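Local atomic coordinates of sensor histidine kinase CusS (Escherichia coli, PDB entry 5KU5), a protein that senses copper and silver ions in the periplasm and activates the response regulator CusR by phosphorylation. Residues Gln32-Arg35 / Leu36-Glu40; Leu53-Ser56 / Gln57-Val61. One frame throughout, in Å; residues are numbered along the deposited sequence.

In the fold
Both contacts are local, and they belong to successive elements of the periplasmic sensor domain, which has the PDC fold: contact 1 is one stretch of helix 32-44, and contact 2 is the hairpin joining strand 49-54 to strand 60-63, at one edge of the sheet within this chain. Contact 1 lies largely at the surface and is dominated by repeated main-chain bonds, with one threonine hydroxyl added. Contact 2 is partly buried at its strand end, while its exposed turn relies on a carboxylate and on a glycine. Their apolar sides meet where helix packs on sheet: Leu-36 CD2 approaches Leu-53 CD2 to 3.6 Å, and Leu-39 also leans on Leu-53. The centres of the two contacts are about 15 Å apart.

Contact 1: Gln32-Arg35 / Leu36-Glu40; sequences QARR and LMTLE
Leu-36 packs its side chain against the carbonyl oxygen of Gln-32, one turn earlier in helix 32-44. Because CG stands anti to its own carbonyl carbon (chi1 -73°), the branched end lies back along the helix, with CG of Leu-36 3.3 Å from Gln-32 O and CD1 also alongside that oxygen. The backbone N of Leu-36 donates to Gln-32 O at 3.1 Å, so the acceptor is both bonded and flanked by hydrocarbon. The leucine side chain also touches Tyr-128 of strand 125-135.

Arg-35 joins the next turn mainly through its main chain: Leu-39 N donates to Arg-35 O at 2.9 Å, and Leu-39 CB lies beside the same oxygen. The side chain of Arg-35 is extended from CG to NE and reaches other parts of the chain: NH2 bonds His-27 O, and the side chain touches Pro-120 of strand 111-122.

The carbonyl oxygen of Arg-34 is gripped twice by one residue. Thr-38 N reaches it at 2.9 Å and Thr-38 OG1 at 2.7 Å, from opposite faces of the carbonyl plane. The threonine torsion (chi1 -51°) sets OG1 beside its own backbone N, facing the preceding turn. There OG1 also lies in the plane of the Arg-34 guanidinium, at its edge, 3.7 Å from NE. A valine in place of Thr-38 would probably leave Arg-34 O with a single main-chain donor and put a methyl group near the guanidinium edge.

The hydroxyl thus has an acceptor for its proton within the helix itself: while Val-24 of helix 2-25 touches the same side chain, its donated bond is taken up by a carbonyl that already serves the helix.

Contact 2: Leu53-Ser56 / Gln57-Val61; sequences LADS and QGKTV
Asp-55 holds CG between its backbone N and carbonyl carbon (chi1 70°), the crowded position, and this swings the carboxylate in over the turn toward the amides of Gln-57 and Lys-59. OD1 of Asp-55 accepts Lys-59 N at 2.8 Å, from above the carboxylate plane, and takes a weak, bent bond from Gln-57 N at 3.1 Å. The other oxygen, OD2, forms a long, weak salt bridge with Lys-59 NZ at 3.5 Å, made possible by the bends at chi3 and chi4 that curl the lysine chain back.

The backbone forms a type I turn from Asp-55 to Gly-58. Gly-58 N donates to Asp-55 O at 3.0 Å, while Asp-55 N donates to Lys-59 O at 2.8 Å; this is a 3:5 hairpin with a G1 bulge, in which Gly-58 takes the positive phi (77°) that favours glycine. At the turn's outer corner Ser-56 OG bonds Gln-57 OE1.

Beyond the turn, Ala-54 and Thr-60 form a non-hydrogen-bonded antiparallel pair, and Val-61 N closes on Leu-53 O at 2.7 Å. Thr-60 OG1 is held by Asp-69 and Arg-71, and Arg-71 also bonds Gly-58 O.

One carboxylate thus ties its own end of the turn to the returning chain, chiefly through OD1 and the main-chain amides of Lys-59 and, less firmly, Gln-57; the lysine charge probably adds no more than a weak attraction.

Contact 1: Gln32-Arg35 / Leu36-Glu40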
# COMPACT_ATOMS: atom_id res chain seq x y z
N GLN A 32 -19.78 6.28 16.46
CA GLN A 32 -18.46 6.90 16.52
C GLN A 32 -17.41 6.02 17.20
O GLN A 32 -16.23 6.06 16.83
CB GLN A 32 -18.53 8.27 17.20
CG GLN A 32 -19.25 9.31 16.37
CD GLN A 32 -19.18 10.71 16.96
OE1 GLN A 32 -18.34 11.01 17.81
NE2 GLN A 32 -20.06 11.59 16.48
N ALA A 33 -17.83 5.24 18.19
CA ALA A 33 -16.96 4.27 18.86
C ALA A 33 -16.55 3.14 17.92
O ALA A 33 -15.37 2.79 17.84
CB ALA A 33 -17.63 3.70 20.10
N ARG A 34 -17.53 2.58 17.21
CA ARG A 34 -17.28 1.52 16.22
C ARG A 34 -16.37 1.99 15.07
O ARG A 34 -15.50 1.24 14.63
CB ARG A 34 -18.61 0.97 15.68
CG ARG A 34 -18.51 -0.00 14.51
CD ARG A 34 -17.61 -1.20 14.78
NE ARG A 34 -17.49 -2.05 13.60
CZ ARG A 34 -18.16 -3.19 13.36
NH1 ARG A 34 -19.04 -3.68 14.24
NH2 ARG A 34 -17.93 -3.85 12.23
N ARG A 35 -16.59 3.22 14.60
CA ARG A 35 -15.74 3.82 13.56
C ARG A 35 -14.29 3.96 14.00
O ARG A 35 -13.38 3.61 13.25
CB ARG A 35 -16.27 5.19 13.14
CG ARG A 35 -17.55 5.16 12.33
CD ARG A 35 -18.17 6.54 12.30
NE ARG A 35 -19.49 6.57 11.67
CZ ARG A 35 -20.37 7.56 11.77
NH1 ARG A 35 -20.11 8.66 12.48
NH2 ARG A 35 -21.54 7.46 11.14
N LEU A 36 -14.08 4.48 15.20
CA LEU A 36 -12.73 4.62 15.78
C LEU A 36 -12.05 3.26 16.03
O LEU A 36 -10.84 3.14 15.87
CB LEU A 36 -12.77 5.41 17.09
CG LEU A 36 -13.02 6.92 16.96
CD1 LEU A 36 -13.34 7.52 18.33
CD2 LEU A 36 -11.81 7.62 16.35
N MET A 37 -12.84 2.27 16.43
CA MET A 37 -12.35 0.90 16.59
C MET A 37 -11.88 0.34 15.25
O MET A 37 -10.82 -0.28 15.16
CB MET A 37 -13.44 0.01 17.19
CG MET A 37 -12.96 -1.35 17.67
SD MET A 37 -14.23 -2.24 18.59
CE MET A 37 -14.44 -1.17 20.01
N THR A 38 -12.68 0.57 14.20
CA THR A 38 -12.32 0.19 12.83
C THR A 38 -11.04 0.88 12.37
O THR A 38 -10.17 0.24 11.78
CB THR A 38 -13.47 0.52 11.84
OG1 THR A 38 -14.70 -0.03 12.33
CG2 THR A 38 -13.17 -0.04 10.45
N LEU A 39 -10.93 2.19 12.63
CA LEU A 39 -9.72 2.97 12.32
C LEU A 39 -8.48 2.34 12.95
O LEU A 39 -7.48 2.11 12.27
CB LEU A 39 -9.87 4.41 12.82
CG LEU A 39 -8.66 5.34 12.67
CD1 LEU A 39 -8.44 5.68 11.20
CD2 LEU A 39 -8.81 6.61 13.50
N GLU A 40 -8.56 2.09 14.25
CA GLU A 40 -7.44 1.53 15.02
C GLU A 40 -7.02 0.15 14.52
O GLU A 40 -5.83 -0.14 14.42
CB GLU A 40 -7.82 1.48 16.51
CG GLU A 40 -6.68 1.07 17.44
CD GLU A 40 -7.02 1.26 18.91
OE1 GLU A 40 -6.56 0.42 19.72
OE2 GLU A 40 -7.73 2.22 19.27

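Contact 2: Leu53-Ser56 / Gln57-Val61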
# COMPACT_ATOMS: atom_id res chain seq x y z
N LEU A 53 -5.46 11.69 14.62
CA LEU A 53 -6.80 12.23 14.50
C LEU A 53 -7.02 13.26 15.60
O LEU A 53 -6.93 12.94 16.79
CB LEU A 53 -7.83 11.10 14.60
CG LEU A 53 -9.26 11.43 14.16
CD1 LEU A 53 -9.33 11.67 12.65
CD2 LEU A 53 -10.21 10.31 14.56
N ALA A 54 -7.27 14.50 15.19
CA ALA A 54 -7.53 15.61 16.11
C ALA A 54 -9.03 15.89 16.17
O ALA A 54 -9.73 15.71 15.17
CB ALA A 54 -6.78 16.85 15.66
N ASP A 55 -9.50 16.33 17.33
CA ASP A 55 -10.91 16.67 17.53
C ASP A 55 -11.20 18.12 17.11
O ASP A 55 -10.30 18.82 16.63
CB ASP A 55 -11.36 16.37 18.98
CG ASP A 55 -10.76 17.32 20.02
OD1 ASP A 55 -9.98 18.24 19.69
OD2 ASP A 55 -11.07 17.12 21.21
N SER A 56 -12.44 18.56 17.30
CA SER A 56 -12.88 19.94 17.01
C SER A 56 -11.99 21.04 17.61
O SER A 56 -11.77 22.07 16.97
CB SER A 56 -14.32 20.13 17.49
OG SER A 56 -14.73 21.48 17.40
N GLN A 57 -11.48 20.82 18.82
CA GLN A 57 -10.63 21.80 19.51
C GLN A 57 -9.12 21.66 19.20
O GLN A 57 -8.30 22.35 19.80
CB GLN A 57 -10.85 21.73 21.04
CG GLN A 57 -12.21 22.24 21.50
CD GLN A 57 -13.34 21.25 21.28
OE1 GLN A 57 -14.28 21.53 20.53
NE2 GLN A 57 -13.25 20.08 21.91
N GLY A 58 -8.77 20.78 18.26
CA GLY A 58 -7.38 20.56 17.88
C GLY A 58 -6.59 19.71 18.87
O GLY A 58 -5.37 19.83 18.94
N LYS A 59 -7.29 18.86 19.62
CA LYS A 59 -6.66 17.93 20.56
C LYS A 59 -6.71 16.52 19.97
O LYS A 59 -7.73 16.11 19.43
CB LYS A 59 -7.37 17.97 21.91
CG LYS A 59 -6.85 16.95 22.93
CD LYS A 59 -7.11 17.36 24.37
CE LYS A 59 -8.58 17.62 24.68
NZ LYS A 59 -9.48 16.52 24.24
N THR A 60 -5.60 15.79 20.11
CA THR A 60 -5.48 14.45 19.54
C THR A 60 -6.38 13.44 20.26
O THR A 60 -6.26 13.24 21.47
CB THR A 60 -4.01 13.97 19.59
OG1 THR A 60 -3.20 14.87 18.83
CG2 THR A 60 -3.87 12.56 19.00
N VAL A 61 -7.29 12.83 19.51
CA VAL A 61 -8.18 11.78 20.01
C VAL A 61 -7.57 10.39 19.80
O VAL A 61 -7.77 9.50 20.62
CB VAL A 61 -9.59 11.91 19.38
CG1 VAL A 61 -10.38 10.60 19.40
CG2 VAL A 61 -10.38 12.99 20.10